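PDB 2WAN: pullulanase, which hydrolyses the alpha-1,6-glucosidic linkages of pullulan and probably of branched starch polysaccharides, as a multidomain enzyme of the alpha-amylase type. Local coordinates for residues A117-E122 against R303-L308; Y573-S578 against E591-H596. All coordinates share one frame; numbering follows the deposited sequence.

Overall arrangement
From the N-terminal end of the modelled chain, strand 114-121 comes first. Interaction 1 brings its end against 303-308, the turn just after strand 295-302, and so closes a long, helix-free loop that includes the X25 region. The chain then runs through the CBM48 region into the catalytic barrel. Interaction 2 closes a much shorter loop, 573-578 against 591-596, in the excursion between barrel strands 547-552 and 618-621. The two follow in series, neither nesting nor crossing, with centres about 12 Å apart. They meet in space: Thr576 faces Tyr118 and Arg303, and His596 packs against Asn304 and Asn307, tying the first modelled beta domain to the catalytic domain.

Interaction 1. Residues A117-E122 against R303-L308; sequences AYLDDE and RNVLNL
At the end of strand 114-121, Leu119 and Asp120 receive the 3-10 turn 304-307, so the contact continues the pairing of strands 114-121 and 295-302 past the strand end in the first modelled beta domain. The carbonyl oxygen Leu119 O takes two backbone donors from opposite faces of its plane, Arg303 N at 3.0 Å and Val305 N at 3.1 Å. Asp120 OD1 also accepts twice, but on its two lone pairs: the anti one serves Asn304 N, 3.0 Å away, and the syn one Arg303 NE at 2.9 Å, the latter bond almost straight (177° at the hydrogen). Arg303 NH2 completes a side-on, two-nitrogen salt bridge at 2.8 Å to Asp120 OD2, with carboxylate and guanidinium nearly coplanar. A bend at chi3 (68°) in the arginine lets the same chain cover Tyr118: Arg303 CD stands over the ring centre, 3.8 Å from the Tyr118 centroid, as a CH-pi contact. Beyond it the guanidinium is laid over the ring margin, 20° from parallel, with Tyr118 CD2 3.3 Å from Arg303 CZ. A leucine in place of Arg303 would probably leave the Asp120 carboxylate without its countercharge and one face of the Tyr118 ring less well covered. The Tyr118 hydroxyl points on to Gln571 and Thr576 in the catalytic domain, and Arg303 NH1 also bonds to Thr576. Val305 CG1 makes an apolar contact with Leu119 CG at 3.9 Å. At the rim the Leu308 CD1 methyl lies against Asp121 OD2 and Glu122 CB. With two donors on OD1 and a cationic partner spanning both oxygens, Asp120 is likely to stay ionised, and the salt bridge, with the Thr576 bond, probably helps hold the guanidinium over the ring.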
loop_
_atom_site.group_PDB
_atom_site.type_symbol
_atom_site.label_atom_id
_atom_site.label_comp_id
_atom_site.label_asym_id
_atom_site.label_seq_id
_atom_site.Cartn_x
_atom_site.Cartn_y
_atom_site.Cartn_z
ATOM N N ALA A 117 -13.194 -0.890 26.645
ATOM C CA ALA A 117 -12.245 -1.833 27.235
ATOM C C ALA A 117 -11.866 -2.955 26.272
ATOM O O ALA A 117 -12.739 -3.556 25.627
ATOM C CB ALA A 117 -12.788 -2.424 28.539
ATOM N N TYR A 118 -10.565 -3.226 26.196
ATOM C CA TYR A 118 -10.021 -4.253 25.312
ATOM C C TYR A 118 -9.226 -5.273 26.100
ATOM O O TYR A 118 -8.455 -4.916 26.988
ATOM C CB TYR A 118 -9.079 -3.628 24.266
ATOM C CG TYR A 118 -9.733 -2.866 23.141
ATOM C CD1 TYR A 118 -10.860 -3.379 22.470
ATOM C CD2 TYR A 118 -9.195 -1.654 22.699
ATOM C CE1 TYR A 118 -11.442 -2.698 21.420
ATOM C CE2 TYR A 118 -9.760 -0.967 21.641
ATOM C CZ TYR A 118 -10.891 -1.495 20.996
ATOM O OH TYR A 118 -11.476 -0.827 19.946
ATOM N N LEU A 119 -9.393 -6.544 25.754
ATOM C CA LEU A 119 -8.544 -7.594 26.266
ATOM C C LEU A 119 -7.380 -7.722 25.282
ATOM O O LEU A 119 -7.529 -8.303 24.191
ATOM C CB LEU A 119 -9.341 -8.904 26.408
ATOM C CG LEU A 119 -8.680 -10.107 27.092
ATOM C CD1 LEU A 119 -8.319 -9.799 28.572
ATOM C CD2 LEU A 119 -9.587 -11.341 26.997
ATOM N N ASP A 120 -6.233 -7.151 25.653
ATOM C CA ASP A 120 -5.087 -7.048 24.735
ATOM C C ASP A 120 -3.991 -8.065 24.976
ATOM O O ASP A 120 -3.021 -8.121 24.226
ATOM C CB ASP A 120 -4.501 -5.624 24.726
ATOM C CG ASP A 120 -5.298 -4.666 23.855
ATOM O OD1 ASP A 120 -5.959 -5.110 22.877
ATOM O OD2 ASP A 120 -5.264 -3.451 24.137
ATOM N N ASP A 121 -4.131 -8.860 26.039
ATOM C CA ASP A 121 -3.255 -10.005 26.284
ATOM C C ASP A 121 -4.085 -10.995 27.105
ATOM O O ASP A 121 -5.208 -10.686 27.486
ATOM C CB ASP A 121 -1.976 -9.586 27.031
ATOM C CG ASP A 121 -0.801 -10.525 26.787
ATOM O OD1 ASP A 121 0.353 -10.049 26.855
ATOM O OD2 ASP A 121 -1.003 -11.734 26.517
ATOM N N GLU A 122 -3.547 -12.177 27.359
ATOM C CA GLU A 122 -4.293 -13.188 28.109
ATOM C C GLU A 122 -4.804 -12.669 29.463
ATOM O O GLU A 122 -5.933 -12.958 29.849
ATOM C CB GLU A 122 -3.488 -14.481 28.263
ATOM C CG GLU A 122 -2.210 -14.364 29.058
ATOM C CD GLU A 122 -1.819 -15.676 29.715
ATOM O OE1 GLU A 122 -2.719 -16.487 30.029
ATOM O OE2 GLU A 122 -0.607 -15.896 29.917
ATOM N N ARG A 303 -9.277 -8.030 21.823
ATOM C CA ARG A 303 -8.541 -7.416 20.709
ATOM C C ARG A 303 -7.185 -8.107 20.576
ATOM O O ARG A 303 -7.094 -9.164 19.971
ATOM C CB ARG A 303 -8.434 -5.884 20.845
ATOM C CG ARG A 303 -7.737 -5.198 19.637
ATOM C CD ARG A 303 -7.708 -3.671 19.751
ATOM N NE ARG A 303 -6.836 -3.209 20.836
ATOM C CZ ARG A 303 -6.383 -1.963 20.969
ATOM N NH1 ARG A 303 -6.698 -1.025 20.083
ATOM N NH2 ARG A 303 -5.606 -1.650 22.005
ATOM N N ASN A 304 -6.131 -7.564 21.185
ATOM C CA ASN A 304 -4.794 -8.076 20.914
ATOM C C ASN A 304 -4.497 -9.408 21.583
ATOM O O ASN A 304 -3.512 -10.064 21.252
ATOM C CB ASN A 304 -3.722 -7.033 21.222
ATOM C CG ASN A 304 -3.806 -5.824 20.305
ATOM O OD1 ASN A 304 -4.360 -5.910 19.210
ATOM N ND2 ASN A 304 -3.258 -4.695 20.745
ATOM N N VAL A 305 -5.391 -9.835 22.478
ATOM C CA VAL A 305 -5.315 -11.198 23.009
ATOM C C VAL A 305 -5.372 -12.237 21.867
ATOM O O VAL A 305 -4.736 -13.297 21.941
ATOM C CB VAL A 305 -6.405 -11.462 24.068
ATOM C CG1 VAL A 305 -7.824 -11.390 23.465
ATOM C CG2 VAL A 305 -6.164 -12.811 24.758
ATOM N N LEU A 306 -6.106 -11.906 20.805
ATOM C CA LEU A 306 -6.278 -12.828 19.676
ATOM C C LEU A 306 -5.014 -12.983 18.827
ATOM O O LEU A 306 -4.947 -13.874 17.977
ATOM C CB LEU A 306 -7.480 -12.409 18.814
ATOM C CG LEU A 306 -8.823 -12.291 19.539
ATOM C CD1 LEU A 306 -9.902 -11.733 18.596
ATOM C CD2 LEU A 306 -9.266 -13.641 20.140
ATOM N N ASN A 307 -4.016 -12.123 19.060
ATOM C CA ASN A 307 -2.691 -12.277 18.433
ATOM C C ASN A 307 -1.950 -13.535 18.879
ATOM O O ASN A 307 -1.054 -14.003 18.182
ATOM C CB ASN A 307 -1.757 -11.095 18.739
ATOM C CG ASN A 307 -2.273 -9.759 18.241
ATOM O OD1 ASN A 307 -3.269 -9.666 17.523
ATOM N ND2 ASN A 307 -1.575 -8.695 18.637
ATOM N N LEU A 308 -2.306 -14.053 20.057
ATOM C CA LEU A 308 -1.553 -15.149 20.691
ATOM C C LEU A 308 -1.581 -16.442 19.867
ATOM O O LEU A 308 -2.581 -16.743 19.210
ATOM C CB LEU A 308 -2.056 -15.399 22.127
ATOM C CG LEU A 308 -1.826 -14.280 23.160
ATOM C CD1 LEU A 308 -2.584 -14.548 24.465
ATOM C CD2 LEU A 308 -0.354 -14.086 23.436
#

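Interaction 2. Residues Y573-S578 against E591-H596. With GOL (glycerol), chain C.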
loop_
_atom_site.group_PDB
_atom_site.type_symbol
_atom_site.label_atom_id
_atom_site.label_comp_id
_atom_site.label_asym_id
_atom_site.label_seq_id
_atom_site.Cartn_x
_atom_site.Cartn_y
_atom_site.Cartn_z
ATOM N N TYR A 573 -10.266 -7.226 12.507
ATOM C CA TYR A 573 -9.611 -7.084 11.189
ATOM C C TYR A 573 -9.195 -5.641 10.889
ATOM O O TYR A 573 -8.542 -5.392 9.865
ATOM C CB TYR A 573 -10.490 -7.645 10.052
ATOM C CG TYR A 573 -10.547 -9.164 10.002
ATOM C CD1 TYR A 573 -9.562 -9.899 9.320
ATOM C CD2 TYR A 573 -11.589 -9.864 10.623
ATOM C CE1 TYR A 573 -9.607 -11.304 9.262
ATOM C CE2 TYR A 573 -11.645 -11.260 10.579
ATOM C CZ TYR A 573 -10.651 -11.973 9.895
ATOM O OH TYR A 573 -10.720 -13.358 9.831
ATOM N N TYR A 574 -9.541 -4.711 11.782
ATOM C CA TYR A 574 -9.322 -3.266 11.565
ATOM C C TYR A 574 -8.458 -2.670 12.679
ATOM O O TYR A 574 -8.378 -3.239 13.761
ATOM C CB TYR A 574 -10.658 -2.533 11.577
ATOM C CG TYR A 574 -11.597 -3.026 10.510
ATOM C CD1 TYR A 574 -11.460 -2.591 9.193
ATOM C CD2 TYR A 574 -12.590 -3.962 10.799
ATOM C CE1 TYR A 574 -12.298 -3.069 8.182
ATOM C CE2 TYR A 574 -13.447 -4.435 9.794
ATOM C CZ TYR A 574 -13.295 -3.985 8.495
ATOM O OH TYR A 574 -14.124 -4.433 7.482
ATOM N N ARG A 575 -7.836 -1.519 12.417
ATOM C CA ARG A 575 -7.071 -0.817 13.451
ATOM C C ARG A 575 -7.980 0.082 14.287
ATOM O O ARG A 575 -8.815 0.813 13.764
ATOM C CB ARG A 575 -5.879 -0.042 12.856
ATOM C CG ARG A 575 -4.866 -0.952 12.136
ATOM C CD ARG A 575 -3.630 -0.199 11.594
ATOM N NE ARG A 575 -2.719 -1.171 10.999
ATOM C CZ ARG A 575 -2.274 -1.151 9.745
ATOM N NH1 ARG A 575 -2.601 -0.160 8.922
ATOM N NH2 ARG A 575 -1.465 -2.126 9.328
ATOM N N THR A 576 -7.829 -0.007 15.603
ATOM C CA THR A 576 -8.589 0.852 16.508
ATOM C C THR A 576 -7.607 1.511 17.479
ATOM O O THR A 576 -6.512 0.989 17.704
ATOM C CB THR A 576 -9.657 0.070 17.305
ATOM O OG1 THR A 576 -9.025 -0.963 18.063
ATOM C CG2 THR A 576 -10.705 -0.544 16.366
ATOM N N ASP A 577 -8.004 2.659 18.029
ATOM C CA ASP A 577 -7.174 3.360 19.005
ATOM C C ASP A 577 -7.567 2.980 20.432
ATOM O O ASP A 577 -8.395 2.095 20.640
ATOM C CB ASP A 577 -7.212 4.887 18.787
ATOM C CG ASP A 577 -8.615 5.479 18.886
ATOM O OD1 ASP A 577 -9.485 4.930 19.601
ATOM O OD2 ASP A 577 -8.852 6.528 18.251
ATOM N N SER A 578 -6.976 3.658 21.414
ATOM C CA SER A 578 -7.200 3.292 22.807
ATOM C C SER A 578 -8.560 3.738 23.341
ATOM O O SER A 578 -8.990 3.275 24.414
ATOM C CB SER A 578 -6.039 3.779 23.677
ATOM O OG SER A 578 -4.870 3.051 23.343
ATOM N N GLU A 591 -9.020 1.158 8.457
ATOM C CA GLU A 591 -7.841 0.524 7.878
ATOM C C GLU A 591 -7.662 -0.911 8.386
ATOM O O GLU A 591 -7.942 -1.225 9.547
ATOM C CB GLU A 591 -6.572 1.375 8.086
ATOM C CG GLU A 591 -6.215 1.595 9.543
ATOM C CD GLU A 591 -5.030 2.548 9.743
ATOM O OE1 GLU A 591 -5.201 3.530 10.501
ATOM O OE2 GLU A 591 -3.941 2.315 9.172
ATOM N N PHE A 592 -7.207 -1.780 7.487
ATOM C CA PHE A 592 -7.057 -3.203 7.757
ATOM C C PHE A 592 -5.824 -3.436 8.632
ATOM O O PHE A 592 -4.744 -2.902 8.347
ATOM C CB PHE A 592 -6.928 -3.931 6.412
ATOM C CG PHE A 592 -7.111 -5.432 6.486
ATOM C CD1 PHE A 592 -6.003 -6.267 6.536
ATOM C CD2 PHE A 592 -8.375 -5.992 6.464
ATOM C CE1 PHE A 592 -6.148 -7.656 6.572
ATOM C CE2 PHE A 592 -8.531 -7.398 6.510
ATOM C CZ PHE A 592 -7.408 -8.214 6.547
ATOM N N ALA A 593 -5.985 -4.218 9.706
ATOM C CA ALA A 593 -4.918 -4.424 10.698
ATOM C C ALA A 593 -3.965 -5.576 10.347
ATOM O O ALA A 593 -4.077 -6.682 10.884
ATOM C CB ALA A 593 -5.552 -4.649 12.106
ATOM N N THR A 594 -3.030 -5.337 9.431
ATOM C CA THR A 594 -2.081 -6.373 9.010
ATOM C C THR A 594 -1.104 -6.816 10.108
ATOM O O THR A 594 -0.459 -7.857 9.967
ATOM C CB THR A 594 -1.251 -5.922 7.771
ATOM O OG1 THR A 594 -0.611 -4.678 8.081
ATOM C CG2 THR A 594 -2.156 -5.714 6.581
ATOM N N GLU A 595 -1.001 -6.036 11.192
ATOM C CA GLU A 595 -0.208 -6.439 12.367
ATOM C C GLU A 595 -0.894 -7.545 13.190
ATOM O O GLU A 595 -0.304 -8.088 14.132
ATOM C CB GLU A 595 0.134 -5.232 13.262
ATOM C CG GLU A 595 -1.027 -4.658 14.084
ATOM C CD GLU A 595 -1.845 -3.597 13.363
ATOM O OE1 GLU A 595 -1.831 -3.534 12.112
ATOM O OE2 GLU A 595 -2.529 -2.818 14.052
ATOM N N HIS A 596 -2.141 -7.853 12.850
ATOM C CA HIS A 596 -2.872 -8.958 13.478
ATOM C C HIS A 596 -2.631 -10.181 12.601
ATOM O O HIS A 596 -3.017 -10.163 11.429
ATOM C CB HIS A 596 -4.374 -8.661 13.545
ATOM C CG HIS A 596 -4.793 -7.717 14.639
ATOM N ND1 HIS A 596 -3.979 -7.359 15.697
ATOM C CD2 HIS A 596 -5.970 -7.084 14.845
ATOM C CE1 HIS A 596 -4.643 -6.546 16.506
ATOM N NE2 HIS A 596 -5.850 -6.360 16.008
HETATM C C1 GOL C . -3.827 -1.878 17.987
HETATM O O1 GOL C . -2.916 -2.263 19.004
HETATM C C2 GOL C . -4.245 -3.112 17.188
HETATM O O2 GOL C . -3.103 -3.730 16.612
HETATM C C3 GOL C . -5.213 -2.718 16.086
HETATM O O3 GOL C . -6.471 -2.337 16.599
HETATM O O HOH W 1 -8.364 -4.228 16.394
HETATM O O HOH W 2 -9.709 1.273 11.219
#
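Arg575 has CG anti to its carbonyl carbon (chi1 -61°) and runs extended to NE, which carries its guanidinium between Glu591 and Glu595; the Glu595 chain folds back at chi2 (-88°) to meet it. Glu595 approaches side-on and nearly in the guanidinium plane: its OE1 accepts both Arg575 NE at 2.8 Å and Arg575 NH2 at 3.1 Å. Glu591 is turned quite differently, its carboxylate 79° from the guanidinium plane, and OE2 is met on its anti side by Arg575 NH1 at 2.8 Å. The carbonyl oxygen Phe592 O lies over the guanidinium face, 3.3 Å from Arg575 CZ, and Leu626 O takes a further bond from NH2. Glu591 is itself positioned by Thr583, Ser658 and Gly659. Both segments sit in the excursion between barrel strand 547-552 and helix 597-614, where members of the alpha-amylase family carry their domain B insertion; Leu626, Ser658 and Gly659 come from later barrel loops. A single beta bridge joins Tyr574 to Phe592, made by Ala593 N to Tyr573 O (2.8 Å) and Arg575 N to Glu591 O (2.9 Å). An inverse gamma turn centred on Ala593 and a type I turn from Ala593 to His596 then lead to His596, the N-cap position of helix 597-614. The Tyr573 and Phe592 side chains lie alongside each other, CZ of Phe592 3.9 Å from CD1 of Tyr573 at the tyrosine edge, and both pack on Ala599 of that helix. One water links Arg575 O to Glu591 N. A glycerol, probably from the crystallisation liquor, sits beside the salt-bridge network: Thr576 N donates to its O3 at 2.9 Å, its O2 donates to Glu595 OE2, and a second water connects O3 with Tyr574 O.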